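Local coordinates for mandelate racemase/muconate lactonizing enzyme, C-terminal domain protein (Paracoccus denitrificans, PDB 4DWD) that binds magnesium and, as a member of the mandelate racemase/muconate lactonizing enzyme family within the enolase superfamily, probably acts as a hydro-lyase, at residues S25-I30 and W39-P44; A192-D197 and L217-F222; V210-E215 and Q239-T244. One frame throughout, in Å; residues are numbered along the deposited sequence. Where two conformers were deposited one is given.

Contact 1 of 3, residues S25-I30 and W39-P44; sequences SAFVRI and WGEASP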
ATOM      1  N   SER B  25      40.300  13.246 -19.581  1.00 12.64           N
ATOM      2  CA  SER B  25      39.335  12.212 -19.875  1.00 11.54           C
ATOM      3  C   SER B  25      39.947  10.830 -19.679  1.00 11.50           C
ATOM      4  O   SER B  25      41.170  10.686 -19.493  1.00 11.71           O
ATOM      5  CB  SER B  25      38.795  12.390 -21.293  1.00 12.98           C
ATOM      6  OG  SER B  25      38.049  13.590 -21.367  1.00 13.17           O
ATOM      7  N   ALA B  26      39.074   9.831 -19.687  1.00 10.79           N
ATOM      8  CA  ALA B  26      39.454   8.463 -19.393  1.00 10.68           C
ATOM      9  C   ALA B  26      38.957   7.531 -20.500  1.00 10.38           C
ATOM     10  O   ALA B  26      37.743   7.309 -20.661  1.00 10.34           O
ATOM     11  CB  ALA B  26      38.898   8.055 -18.038  1.00 10.69           C
ATOM     12  N   PHE B  27      39.905   6.993 -21.268  1.00 10.68           N
ATOM     13  CA  PHE B  27      39.568   6.159 -22.416  1.00 10.93           C
ATOM     14  C   PHE B  27      40.133   4.766 -22.271  1.00 10.90           C
ATOM     15  O   PHE B  27      41.122   4.555 -21.563  1.00 11.53           O
ATOM     16  CB  PHE B  27      40.064   6.799 -23.725  1.00 11.72           C
ATOM     17  CG  PHE B  27      39.470   8.155 -23.996  1.00 11.11           C
ATOM     18  CD1 PHE B  27      38.112   8.287 -24.268  1.00 11.27           C
ATOM     19  CD2 PHE B  27      40.267   9.303 -23.966  1.00 12.11           C
ATOM     20  CE1 PHE B  27      37.558   9.535 -24.525  1.00 11.08           C
ATOM     21  CE2 PHE B  27      39.718  10.558 -24.209  1.00 13.18           C
ATOM     22  CZ  PHE B  27      38.355  10.671 -24.483  1.00 12.69           C
ATOM     23  N   VAL B  28      39.477   3.820 -22.934  1.00 11.54           N
ATOM     24  CA  VAL B  28      39.982   2.458 -23.045  1.00 11.56           C
ATOM     25  C   VAL B  28      40.181   2.179 -24.530  1.00 11.41           C
ATOM     26  O   VAL B  28      39.269   2.375 -25.336  1.00 12.06           O
ATOM     27  CB  VAL B  28      39.019   1.429 -22.399  1.00 11.26           C
ATOM     28  CG1 VAL B  28      39.494   0.007 -22.659  1.00 11.92           C
ATOM     29  CG2 VAL B  28      38.915   1.661 -20.899  1.00 11.14           C
ATOM     30  N   ARG B  29      41.391   1.749 -24.893  1.00 11.27           N
ATOM     31  CA  ARG B  29      41.666   1.329 -26.258  1.00 11.71           C
ATOM     32  C   ARG B  29      41.866  -0.176 -26.263  1.00 12.07           C
ATOM     33  O   ARG B  29      42.739  -0.690 -25.562  1.00 13.05           O
ATOM     34  CB  ARG B  29      42.892   2.051 -26.834  1.00 12.85           C
ATOM     35  CG  ARG B  29      43.264   1.533 -28.225  1.00 13.73           C
ATOM     36  CD  ARG B  29      44.314   2.381 -28.918  1.00 19.08           C
ATOM     37  NE  ARG B  29      45.541   2.497 -28.147  1.00 20.22           N
ATOM     38  CZ  ARG B  29      46.431   3.470 -28.328  1.00 21.26           C
ATOM     39  NH1 ARG B  29      46.218   4.408 -29.244  1.00 23.92           N
ATOM     40  NH2 ARG B  29      47.526   3.517 -27.586  1.00 25.82           N
ATOM     41  N   ILE B  30      41.032  -0.875 -27.027  1.00 11.32           N
ATOM     42  CA  ILE B  30      41.161  -2.333 -27.182  1.00 12.72           C
ATOM     43  C   ILE B  30      41.625  -2.649 -28.598  1.00 12.74           C
ATOM     44  O   ILE B  30      40.998  -2.231 -29.565  1.00 12.46           O
ATOM     45  CB  ILE B  30      39.851  -3.085 -26.837  1.00 12.09           C
ATOM     46  CG1 ILE B  30      39.367  -2.675 -25.435  1.00 11.58           C
ATOM     47  CG2 ILE B  30      40.053  -4.600 -26.922  1.00 12.85           C
ATOM     48  CD1 ILE B  30      38.182  -3.456 -24.883  1.00 12.13           C
ATOM     49  N   TRP B  39      37.380   1.890 -29.361  1.00 10.63           N
ATOM     50  CA  TRP B  39      37.488   2.942 -28.354  1.00 11.08           C
ATOM     51  C   TRP B  39      36.324   2.955 -27.403  1.00 10.79           C
ATOM     52  O   TRP B  39      35.165   2.926 -27.825  1.00 10.96           O
ATOM     53  CB  TRP B  39      37.574   4.295 -29.043  1.00 11.46           C
ATOM     54  CG  TRP B  39      38.944   4.538 -29.608  1.00 14.17           C
ATOM     55  CD1 TRP B  39      39.368   4.391 -30.919  1.00 16.55           C
ATOM     56  CD2 TRP B  39      40.125   4.959 -28.857  1.00 13.37           C
ATOM     57  NE1 TRP B  39      40.701   4.700 -31.029  1.00 16.56           N
ATOM     58  CE2 TRP B  39      41.214   5.047 -29.825  1.00 16.42           C
ATOM     59  CE3 TRP B  39      40.376   5.262 -27.520  1.00 16.57           C
ATOM     60  CZ2 TRP B  39      42.500   5.435 -29.452  1.00 18.91           C
ATOM     61  CZ3 TRP B  39      41.669   5.644 -27.152  1.00 19.03           C
ATOM     62  CH2 TRP B  39      42.703   5.727 -28.101  1.00 19.85           C
ATOM     63  N   GLY B  40      36.624   3.049 -26.110  1.00 10.54           N
ATOM     64  CA  GLY B  40      35.597   3.201 -25.071  1.00 10.59           C
ATOM     65  C   GLY B  40      35.951   4.358 -24.153  1.00 10.17           C
ATOM     66  O   GLY B  40      37.061   4.907 -24.208  1.00 10.34           O
ATOM     67  N   GLU B  41      35.003   4.749 -23.307  1.00  9.45           N
ATOM     68  CA  GLU B  41      35.204   5.885 -22.407  1.00  9.86           C
ATOM     69  C   GLU B  41      34.546   5.601 -21.066  1.00  9.94           C
ATOM     70  O   GLU B  41      33.447   5.038 -21.027  1.00  9.82           O
ATOM     71  CB  GLU B  41      34.633   7.168 -23.017  1.00 10.26           C
ATOM     72  CG  GLU B  41      34.852   8.376 -22.121  1.00 10.12           C
ATOM     73  CD  GLU B  41      34.638   9.714 -22.806  1.00 11.00           C
ATOM     74  OE1 GLU B  41      34.145   9.780 -23.955  1.00 11.07           O
ATOM     75  OE2 GLU B  41      34.973  10.723 -22.161  1.00 12.23           O
ATOM     76  N   ALA B  42      35.243   5.971 -19.985  1.00  9.31           N
ATOM     77  CA  ALA B  42      34.692   5.926 -18.621  1.00  9.72           C
ATOM     78  C   ALA B  42      34.438   7.351 -18.149  1.00  9.78           C
ATOM     79  O   ALA B  42      35.230   8.250 -18.445  1.00 10.39           O
ATOM     80  CB  ALA B  42      35.670   5.253 -17.659  1.00 10.13           C
ATOM     81  N   SER B  43      33.362   7.564 -17.392  1.00  9.55           N
ATOM     82  CA  SER B  43      33.054   8.898 -16.870  1.00 10.27           C
ATOM     83  C   SER B  43      34.270   9.422 -16.104  1.00 10.70           C
ATOM     84  O   SER B  43      34.743   8.757 -15.178  1.00 11.04           O
ATOM     85  CB  SER B  43      31.836   8.818 -15.954  1.00  9.98           C
ATOM     86  OG  SER B  43      31.380  10.116 -15.603  1.00 10.52           O
ATOM     87  N   PRO B  44      34.781  10.613 -16.482  1.00 10.87           N
ATOM     88  CA  PRO B  44      36.067  11.074 -15.932  1.00 11.07           C
ATOM     89  C   PRO B  44      35.905  11.794 -14.586  1.00 11.61           C
ATOM     90  O   PRO B  44      36.356  12.951 -14.413  1.00 11.90           O
ATOM     91  CB  PRO B  44      36.569  12.019 -17.018  1.00 11.98           C
ATOM     92  CG  PRO B  44      35.328  12.613 -17.593  1.00 12.25           C
ATOM     93  CD  PRO B  44      34.296  11.503 -17.560  1.00 11.47           C
TER
HETATM   94  O   HOH W   1      35.754  13.171 -22.687  1.00 14.51           O
HETATM   95  O   HOH W   2      36.405  10.324 -19.893  1.00 11.29           O
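V28 and G40 face each other as an antiparallel hydrogen-bonded pair: V28 N gives to G40 O at 2.9 Å and G40 N returns to V28 O at 2.8 Å. Strands 24-32 and 37-42 form a beta hairpin in the antiparallel sheet of the N-terminal domain; A42 N adds a bond to A26 O, while F27 opposite E41 and R29 opposite W39 form non-hydrogen-bonded pairs.

Those four side chains share one face. With chi1 at 175° the R29 chain leaves CB away from the backbone N and runs beside W39; R29 CB sits over one face of the indole, 4.0 Å from the centroid of its six-membered ring, and R29 CD follows at 3.6 Å from W39 CZ2. At the indole edge W39 CZ3 meets F27 CB. Separately, the F27 ring touches a carboxylate, F27 CE1 to E41 CD 3.4 Å, planes 56° apart.

Polar links are partly through water: one bridges S25 OG and E41 OE2, another accepts from A26 N and lies near OE2. Direct bonds join E41 OE1 to G305 N and R29 to E9.

Strand 24-32 also pairs with strand 5-14, helix 90-110 packs on V28 and I30, and V304 of helix 304-314 meets F27, W39 and E41.

Contact 2 of 3, residues A192-D197 and L217-F222; sequences AVIGFD and LGYSWF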
ATOM      1  N   ALA B 192       9.816  28.362 -25.828  1.00 17.69           N
ATOM      2  CA  ALA B 192      11.055  27.614 -25.642  1.00 16.14           C
ATOM      3  C   ALA B 192      10.888  26.467 -24.656  1.00 15.91           C
ATOM      4  O   ALA B 192      10.240  26.613 -23.616  1.00 15.23           O
ATOM      5  CB  ALA B 192      12.154  28.539 -25.162  1.00 15.04           C
ATOM      6  N   VAL B 193      11.483  25.325 -24.999  1.00 13.08           N
ATOM      7  CA  VAL B 193      11.545  24.176 -24.102  1.00 12.58           C
ATOM      8  C   VAL B 193      12.767  24.357 -23.189  1.00 12.52           C
ATOM      9  O   VAL B 193      13.898  24.394 -23.674  1.00 12.71           O
ATOM     10  CB  VAL B 193      11.676  22.867 -24.900  1.00 13.54           C
ATOM     11  CG1 VAL B 193      11.738  21.681 -23.959  1.00 13.69           C
ATOM     12  CG2 VAL B 193      10.524  22.729 -25.884  1.00 16.67           C
ATOM     13  N   ILE B 194      12.528  24.496 -21.883  1.00 11.19           N
ATOM     14  CA  ILE B 194      13.610  24.752 -20.928  1.00 10.29           C
ATOM     15  C   ILE B 194      13.538  23.764 -19.768  1.00 10.11           C
ATOM     16  O   ILE B 194      12.466  23.553 -19.191  1.00 10.29           O
ATOM     17  CB  ILE B 194      13.558  26.182 -20.332  1.00 10.39           C
ATOM     18  CG1 ILE B 194      13.066  27.218 -21.371  1.00 10.43           C
ATOM     19  CG2 ILE B 194      14.921  26.555 -19.754  1.00 10.51           C
ATOM     20  CD1 ILE B 194      12.916  28.629 -20.817  1.00 11.32           C
ATOM     21  N   GLY B 195      14.676  23.155 -19.454  1.00 10.05           N
ATOM     22  CA  GLY B 195      14.807  22.304 -18.266  1.00  9.46           C
ATOM     23  C   GLY B 195      15.674  22.978 -17.214  1.00  9.45           C
ATOM     24  O   GLY B 195      16.483  23.867 -17.516  1.00  9.44           O
ATOM     25  N   PHE B 196      15.508  22.546 -15.969  1.00  9.25           N
ATOM     26  CA  PHE B 196      16.256  23.090 -14.844  1.00  8.84           C
ATOM     27  C   PHE B 196      16.874  21.904 -14.115  1.00  9.28           C
ATOM     28  O   PHE B 196      16.155  20.981 -13.714  1.00  9.78           O
ATOM     29  CB  PHE B 196      15.275  23.852 -13.941  1.00  9.19           C
ATOM     30  CG  PHE B 196      15.906  24.545 -12.753  1.00  8.56           C
ATOM     31  CD1 PHE B 196      16.392  23.818 -11.663  1.00  9.22           C
ATOM     32  CD2 PHE B 196      15.951  25.938 -12.690  1.00  9.52           C
ATOM     33  CE1 PHE B 196      16.936  24.459 -10.553  1.00 10.36           C
ATOM     34  CE2 PHE B 196      16.498  26.577 -11.587  1.00 10.17           C
ATOM     35  CZ  PHE B 196      17.000  25.840 -10.518  1.00 10.31           C
ATOM     36  N   ASP B 197      18.196  21.929 -13.951  1.00  9.38           N
ATOM     37  CA  ASP B 197      18.910  20.850 -13.271  1.00  9.81           C
ATOM     38  C   ASP B 197      19.449  21.398 -11.954  1.00 10.23           C
ATOM     39  O   ASP B 197      20.353  22.241 -11.942  1.00 10.40           O
ATOM     40  CB  ASP B 197      20.025  20.337 -14.191  1.00 10.25           C
ATOM     41  CG  ASP B 197      20.762  19.123 -13.635  1.00 12.80           C
ATOM     42  OD1 ASP B 197      20.619  18.788 -12.454  1.00 11.67           O
ATOM     43  OD2 ASP B 197      21.512  18.517 -14.418  1.00 14.23           O
ATOM     44  N   LEU B 217       6.549  29.090 -14.589  1.00 10.25           N
ATOM     45  CA  LEU B 217       7.370  29.554 -15.705  1.00 10.07           C
ATOM     46  C   LEU B 217       7.343  28.597 -16.889  1.00 10.39           C
ATOM     47  O   LEU B 217       8.102  28.776 -17.832  1.00 11.28           O
ATOM     48  CB  LEU B 217       8.809  29.738 -15.229  1.00 10.07           C
ATOM     49  CG  LEU B 217       9.041  30.906 -14.271  1.00 10.21           C
ATOM     50  CD1 LEU B 217      10.402  30.771 -13.606  1.00 10.67           C
ATOM     51  CD2 LEU B 217       8.912  32.253 -15.001  1.00 11.43           C
ATOM     52  N   GLY B 218       6.510  27.557 -16.827  1.00 10.28           N
ATOM     53  CA  GLY B 218       6.335  26.645 -17.949  1.00 10.59           C
ATOM     54  C   GLY B 218       7.529  25.772 -18.271  1.00 10.70           C
ATOM     55  O   GLY B 218       7.644  25.277 -19.386  1.00 10.89           O
ATOM     56  N   TYR B 219       8.430  25.575 -17.309  1.00 10.04           N
ATOM     57  CA  TYR B 219       9.579  24.700 -17.567  1.00  9.47           C
ATOM     58  C   TYR B 219       9.116  23.280 -17.871  1.00 10.47           C
ATOM     59  O   TYR B 219       8.057  22.849 -17.394  1.00 11.25           O
ATOM     60  CB  TYR B 219      10.587  24.730 -16.399  1.00  9.42           C
ATOM     61  CG  TYR B 219      11.610  25.855 -16.496  1.00  9.44           C
ATOM     62  CD1 TYR B 219      11.206  27.197 -16.583  1.00  9.15           C
ATOM     63  CD2 TYR B 219      12.982  25.576 -16.492  1.00  8.66           C
ATOM     64  CE1 TYR B 219      12.139  28.222 -16.690  1.00  9.55           C
ATOM     65  CE2 TYR B 219      13.931  26.592 -16.593  1.00  9.04           C
ATOM     66  CZ  TYR B 219      13.507  27.915 -16.687  1.00  9.21           C
ATOM     67  OH  TYR B 219      14.462  28.907 -16.800  1.00  9.60           O
ATOM     68  N   SER B 220       9.934  22.567 -18.639  1.00  9.83           N
ATOM     69  CA  SER B 220       9.546  21.243 -19.116  0.50 11.31           C
ATOM     70  C   SER B 220       9.971  20.093 -18.218  1.00 11.38           C
ATOM     71  O   SER B 220       9.225  19.128 -18.061  1.00 13.05           O
ATOM     72  CB  SER B 220      10.005  21.030 -20.555  0.50 12.28           C
ATOM     73  OG  SER B 220       9.183  21.788 -21.420  0.50 13.60           O
ATOM     74  N   TRP B 221      11.140  20.195 -17.608  1.00 10.29           N
ATOM     75  CA  TRP B 221      11.582  19.166 -16.671  1.00  9.81           C
ATOM     76  C   TRP B 221      12.473  19.730 -15.619  1.00  9.06           C
ATOM     77  O   TRP B 221      13.019  20.832 -15.778  1.00  8.88           O
ATOM     78  CB  TRP B 221      12.202  17.943 -17.369  1.00 10.13           C
ATOM     79  CG  TRP B 221      13.629  18.026 -17.826  1.00 10.25           C
ATOM     80  CD1 TRP B 221      14.757  17.549 -17.161  1.00 11.12           C
ATOM     81  CD2 TRP B 221      14.119  18.574 -19.086  1.00 10.88           C
ATOM     82  NE1 TRP B 221      15.889  17.745 -17.918  1.00 11.12           N
ATOM     83  CE2 TRP B 221      15.565  18.356 -19.096  1.00 11.16           C
ATOM     84  CE3 TRP B 221      13.519  19.176 -20.189  1.00 11.21           C
ATOM     85  CZ2 TRP B 221      16.362  18.759 -20.163  1.00 11.45           C
ATOM     86  CZ3 TRP B 221      14.335  19.574 -21.257  1.00 12.21           C
ATOM     87  CH2 TRP B 221      15.719  19.370 -21.240  1.00 13.16           C
ATOM     88  N   PHE B 222      12.625  18.960 -14.545  1.00  9.08           N
ATOM     89  CA  PHE B 222      13.294  19.385 -13.306  1.00  8.61           C
ATOM     90  C   PHE B 222      14.175  18.229 -12.867  1.00  8.69           C
ATOM     91  O   PHE B 222      13.680  17.220 -12.369  1.00  8.84           O
ATOM     92  CB  PHE B 222      12.205  19.700 -12.272  1.00  8.96           C
ATOM     93  CG  PHE B 222      12.677  20.298 -10.958  1.00  8.60           C
ATOM     94  CD1 PHE B 222      13.901  20.980 -10.810  1.00  9.13           C
ATOM     95  CD2 PHE B 222      11.817  20.245  -9.855  1.00  8.57           C
ATOM     96  CE1 PHE B 222      14.250  21.556  -9.580  1.00  9.16           C
ATOM     97  CE2 PHE B 222      12.173  20.807  -8.632  1.00  8.96           C
ATOM     98  CZ  PHE B 222      13.378  21.468  -8.490  1.00  8.76           C
TER
HETATM   99  O   HOH W   3       9.558  24.607 -21.320  1.00 13.98           O
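Strands 194-197 and 221-223 are neighbouring parallel strands of the barrel, joined through helix 204-216 as a beta-alpha-beta unit, and here I194, G195 and F196 meet Y219, W221 and F222. S220 N donates to I194 O at 2.8 Å; F196 N follows with a 3.0 Å bond to W221 O.

Y219 leans across the start of the first strand. I194 CB lies over one face of its ring, 3.9 Å from the centroid, and I194 CG2 closes to 3.3 Å from Y219 CE2, while F196 CB meets Y219 CD2. The phenol oxygen hydrogen-bonds to A181 O on helix 174-188. Were Y219 replaced by an alanine, A181 O would probably lose this donor and a gap open beside I194 and F196. On this same side F196 and F222 lie side by side, F196 CD1 to F222 CE1 3.7 Å, their planes 73° apart.

On the other face of the sheet, W221 CG is placed between the backbone N and the carbonyl carbon (chi1 80°), which folds the indole back over the first strand: G195 CA sits above the centre of its six-membered ring at 3.8 Å, where a side chain on G195 would clash.

At the N-terminal end of strand 194-197 a water accepts from I194 N, within hydrogen-bonding distance of A192 O and G218 O. The strand ends in D197, a calcium ligand with E223 and E249 in a structure of this protein, though calcium is not bound there in this chain; W221 NE1 hydrogen-bonds to E223 OE1, so the indole over G195 probably helps position that carboxylate.

Contact 3 of 3, residues V210-E215 and Q239-T244; sequences VGRALE and QRLDIT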
ATOM      1  N   VAL B 210      10.628  25.217  -5.431  1.00  9.32           N
ATOM      2  CA  VAL B 210      11.216  25.530  -6.733  1.00  9.60           C
ATOM      3  C   VAL B 210      10.395  24.932  -7.885  1.00  9.34           C
ATOM      4  O   VAL B 210      10.145  25.611  -8.878  1.00  9.42           O
ATOM      5  CB  VAL B 210      12.689  25.080  -6.789  1.00  9.74           C
ATOM      6  CG1 VAL B 210      13.282  25.266  -8.181  1.00  9.83           C
ATOM      7  CG2 VAL B 210      13.490  25.883  -5.783  1.00 11.26           C
ATOM      8  N   GLY B 211       9.976  23.675  -7.740  1.00  9.32           N
ATOM      9  CA  GLY B 211       9.121  23.029  -8.733  1.00  9.55           C
ATOM     10  C   GLY B 211       7.886  23.831  -9.094  1.00  9.12           C
ATOM     11  O   GLY B 211       7.571  23.980 -10.280  1.00  9.08           O
ATOM     12  N   ARG B 212       7.178  24.353  -8.086  1.00  9.08           N
ATOM     13  CA  ARG B 212       5.986  25.160  -8.368  1.00  9.14           C
ATOM     14  C   ARG B 212       6.335  26.434  -9.121  1.00  9.36           C
ATOM     15  O   ARG B 212       5.609  26.831 -10.038  1.00 10.03           O
ATOM     16  CB  ARG B 212       5.217  25.491  -7.088  1.00  9.16           C
ATOM     17  CG  ARG B 212       4.612  24.275  -6.405  1.00  9.11           C
ATOM     18  CD  ARG B 212       3.755  23.436  -7.356  1.00  9.18           C
ATOM     19  NE  ARG B 212       3.026  22.431  -6.583  1.00  8.83           N
ATOM     20  CZ  ARG B 212       2.456  21.345  -7.088  1.00  7.86           C
ATOM     21  NH1 ARG B 212       2.485  21.106  -8.402  1.00  8.65           N
ATOM     22  NH2 ARG B 212       1.819  20.516  -6.267  1.00  8.31           N
ATOM     23  N   ALA B 213       7.446  27.065  -8.755  1.00  9.23           N
ATOM     24  CA  ALA B 213       7.899  28.244  -9.479  1.00 10.27           C
ATOM     25  C   ALA B 213       8.267  27.923 -10.932  1.00  9.81           C
ATOM     26  O   ALA B 213       7.966  28.700 -11.853  1.00 11.11           O
ATOM     27  CB  ALA B 213       9.057  28.910  -8.750  1.00 10.64           C
ATOM     28  N   LEU B 214       8.883  26.758 -11.149  1.00  9.21           N
ATOM     29  CA  LEU B 214       9.228  26.342 -12.512  1.00  9.01           C
ATOM     30  C   LEU B 214       7.968  26.023 -13.330  1.00  9.52           C
ATOM     31  O   LEU B 214       7.923  26.283 -14.535  1.00  9.73           O
ATOM     32  CB  LEU B 214      10.176  25.135 -12.503  1.00  8.75           C
ATOM     33  CG  LEU B 214      11.540  25.392 -11.860  1.00  8.96           C
ATOM     34  CD1 LEU B 214      12.311  24.094 -11.776  1.00  9.75           C
ATOM     35  CD2 LEU B 214      12.336  26.420 -12.644  1.00  9.37           C
ATOM     36  N   GLU B 215       6.939  25.468 -12.676  1.00  9.33           N
ATOM     37  CA  GLU B 215       5.652  25.229 -13.342  1.00  9.12           C
ATOM     38  C   GLU B 215       5.002  26.542 -13.779  1.00  9.98           C
ATOM     39  O   GLU B 215       4.510  26.646 -14.899  1.00 11.91           O
ATOM     40  CB  GLU B 215       4.705  24.446 -12.431  1.00  9.63           C
ATOM     41  CG  GLU B 215       5.137  22.992 -12.269  1.00  9.18           C
ATOM     42  CD  GLU B 215       4.462  22.253 -11.131  1.00  9.32           C
ATOM     43  OE1 GLU B 215       3.531  22.793 -10.494  1.00 10.81           O
ATOM     44  OE2 GLU B 215       4.886  21.104 -10.878  1.00  9.42           O
ATOM     45  N   GLN B 239       6.195  12.560  -7.864  1.00  8.79           N
ATOM     46  CA  GLN B 239       4.759  12.329  -7.866  1.00  9.20           C
ATOM     47  C   GLN B 239       3.965  13.510  -7.341  1.00  9.26           C
ATOM     48  O   GLN B 239       2.811  13.671  -7.708  1.00 11.22           O
ATOM     49  CB  GLN B 239       4.417  11.061  -7.094  1.00 10.84           C
ATOM     50  CG  GLN B 239       4.853   9.792  -7.812  1.00 10.69           C
ATOM     51  CD  GLN B 239       4.101   9.554  -9.109  1.00 11.00           C
ATOM     52  OE1 GLN B 239       2.866   9.662  -9.161  1.00 14.07           O
ATOM     53  NE2 GLN B 239       4.837   9.237 -10.169  1.00 11.33           N
ATOM     54  N   ARG B 240       4.589  14.334  -6.499  1.00  8.63           N
ATOM     55  CA  ARG B 240       3.889  15.483  -5.899  1.00  9.24           C
ATOM     56  C   ARG B 240       3.773  16.650  -6.876  1.00  9.35           C
ATOM     57  O   ARG B 240       2.808  17.389  -6.816  1.00 11.03           O
ATOM     58  CB  ARG B 240       4.574  15.917  -4.602  1.00  9.98           C
ATOM     59  CG  ARG B 240       4.243  14.978  -3.451  1.00 10.80           C
ATOM     60  CD  ARG B 240       5.060  15.226  -2.202  1.00 11.77           C
ATOM     61  NE  ARG B 240       4.596  16.431  -1.527  1.00 12.93           N
ATOM     62  CZ  ARG B 240       5.071  16.864  -0.370  1.00 14.54           C
ATOM     63  NH1 ARG B 240       6.040  16.192   0.247  1.00 16.03           N
ATOM     64  NH2 ARG B 240       4.580  17.979   0.159  1.00 15.82           N
ATOM     65  N   LEU B 241       4.740  16.793  -7.777  1.00  8.36           N
ATOM     66  CA  LEU B 241       4.775  17.903  -8.733  1.00  8.63           C
ATOM     67  C   LEU B 241       4.101  17.564 -10.052  1.00  9.31           C
ATOM     68  O   LEU B 241       3.825  16.386 -10.339  1.00 10.28           O
ATOM     69  CB  LEU B 241       6.226  18.328  -8.991  1.00  8.29           C
ATOM     70  CG  LEU B 241       6.919  19.008  -7.811  1.00  8.27           C
ATOM     71  CD1 LEU B 241       8.363  19.226  -8.221  1.00  9.75           C
ATOM     72  CD2 LEU B 241       6.261  20.349  -7.489  1.00 10.54           C
ATOM     73  N   ASP B 242       3.836  18.603 -10.848  1.00  8.81           N
ATOM     74  CA  ASP B 242       3.351  18.432 -12.216  1.00  8.92           C
ATOM     75  C   ASP B 242       4.512  18.431 -13.207  1.00  9.48           C
ATOM     76  O   ASP B 242       4.533  17.622 -14.136  1.00 10.07           O
ATOM     77  CB  ASP B 242       2.362  19.543 -12.591  1.00  8.73           C
ATOM     78  CG  ASP B 242       1.044  19.450 -11.839  1.00  9.65           C
ATOM     79  OD1 ASP B 242       0.703  18.364 -11.307  1.00  9.30           O
ATOM     80  OD2 ASP B 242       0.357  20.491 -11.794  1.00 11.19           O
ATOM     81  N   ILE B 243       5.464  19.343 -13.022  1.00  8.73           N
ATOM     82  CA  ILE B 243       6.663  19.373 -13.885  1.00  9.05           C
ATOM     83  C   ILE B 243       7.352  18.009 -13.781  1.00  9.08           C
ATOM     84  O   ILE B 243       7.389  17.404 -12.716  1.00  9.67           O
ATOM     85  CB  ILE B 243       7.630  20.524 -13.516  1.00  8.45           C
ATOM     86  CG1 ILE B 243       8.805  20.590 -14.520  1.00  8.73           C
ATOM     87  CG2 ILE B 243       8.137  20.398 -12.076  1.00  8.87           C
ATOM     88  CD1 ILE B 243       9.604  21.876 -14.426  1.00  9.17           C
ATOM     89  N   THR B 244       7.878  17.520 -14.897  1.00  8.72           N
ATOM     90  CA  THR B 244       8.494  16.198 -14.933  1.00  9.52           C
ATOM     91  C   THR B 244       9.815  16.209 -14.194  1.00  9.89           C
ATOM     92  O   THR B 244      10.756  16.884 -14.609  1.00 10.27           O
ATOM     93  CB  THR B 244       8.753  15.762 -16.372  1.00  9.78           C
ATOM     94  OG1 THR B 244       7.519  15.794 -17.091  1.00 10.50           O
ATOM     95  CG2 THR B 244       9.346  14.338 -16.407  1.00 11.59           C
TER
HETATM   96  O   HOH W   4       0.994  18.531  -8.595  1.00  9.24           O
HETATM   97  O   HOH W   5       1.017  22.903 -12.582  1.00 19.28           O
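E215 reaches from its helix to the backbone of D242 and I243. From CB the chain sets CG anti to the carbonyl carbon (chi1 -71°), and from there it runs extended. CG rests on the isoleucine, 3.7 Å from I243 CB. CD brings the carboxylate over the turn, where OE2 is gripped twice: D242 N donates at 2.7 Å, with an N-H...O angle of 141°, and I243 N at 2.8 Å in a straighter bond of 169°. Both donors come from the same face of the carboxylate, each well out of its plane. L241 CB and D242 CB also lie against OE2. The other oxygen, OE1, turns to its own helix and takes R212 NH1 through its syn lone pair in a 2.9 Å salt bridge that lies in the guanidinium plane, which should help fix the carboxylate's rotation.

Segment 239-244 holds the last residues of helix 231-240 and the loop, from L241 on, that leads to strand 244-246, so this grip joins helix 204-216 of the barrel to the connection entering a neighbouring strand. R212 arches over that loop, with L241 CD2 against one face of its guanidinium. A water accepts from R212 NH1 and lies within hydrogen-bonding distance of R240 O and D242 OD1.

D242 OD2 stands 4.1 Å from E215 OE1; a second water donates to both, and R212 of the second subunit pairs with OD2, probably easing the repulsion between the carboxylates. R212 NE in turn reaches D242 of a third subunit.

Below the polar layer L241 CD1 meets G211 CA, where a side chain on the glycine would clash, and I243 CD1 lies 3.8 Å from L214 CB.

How the contacts relate
Starting at the N terminus, contact 1 closes the short hairpin between 25-30 and 39-44 in the N-terminal domain, and is complete before the barrel segments begin. Contact 2 opens at 192-197; contact 3 opens at 210-215, inside that loop. Contact 2 then closes at 217-222 and contact 3 at 239-244, so the two cross. Their centres are about 10 Å apart and they touch: F222 N probably hydrogen-bonds to T244 O, carrying the barrel on to its next strand, and Y219 N probably to L214 O at the helix end. Both reach the second subunit. Contact 1 lies on the opposite side of the chain's centre from both, about 32 Å from contact 2 between centres.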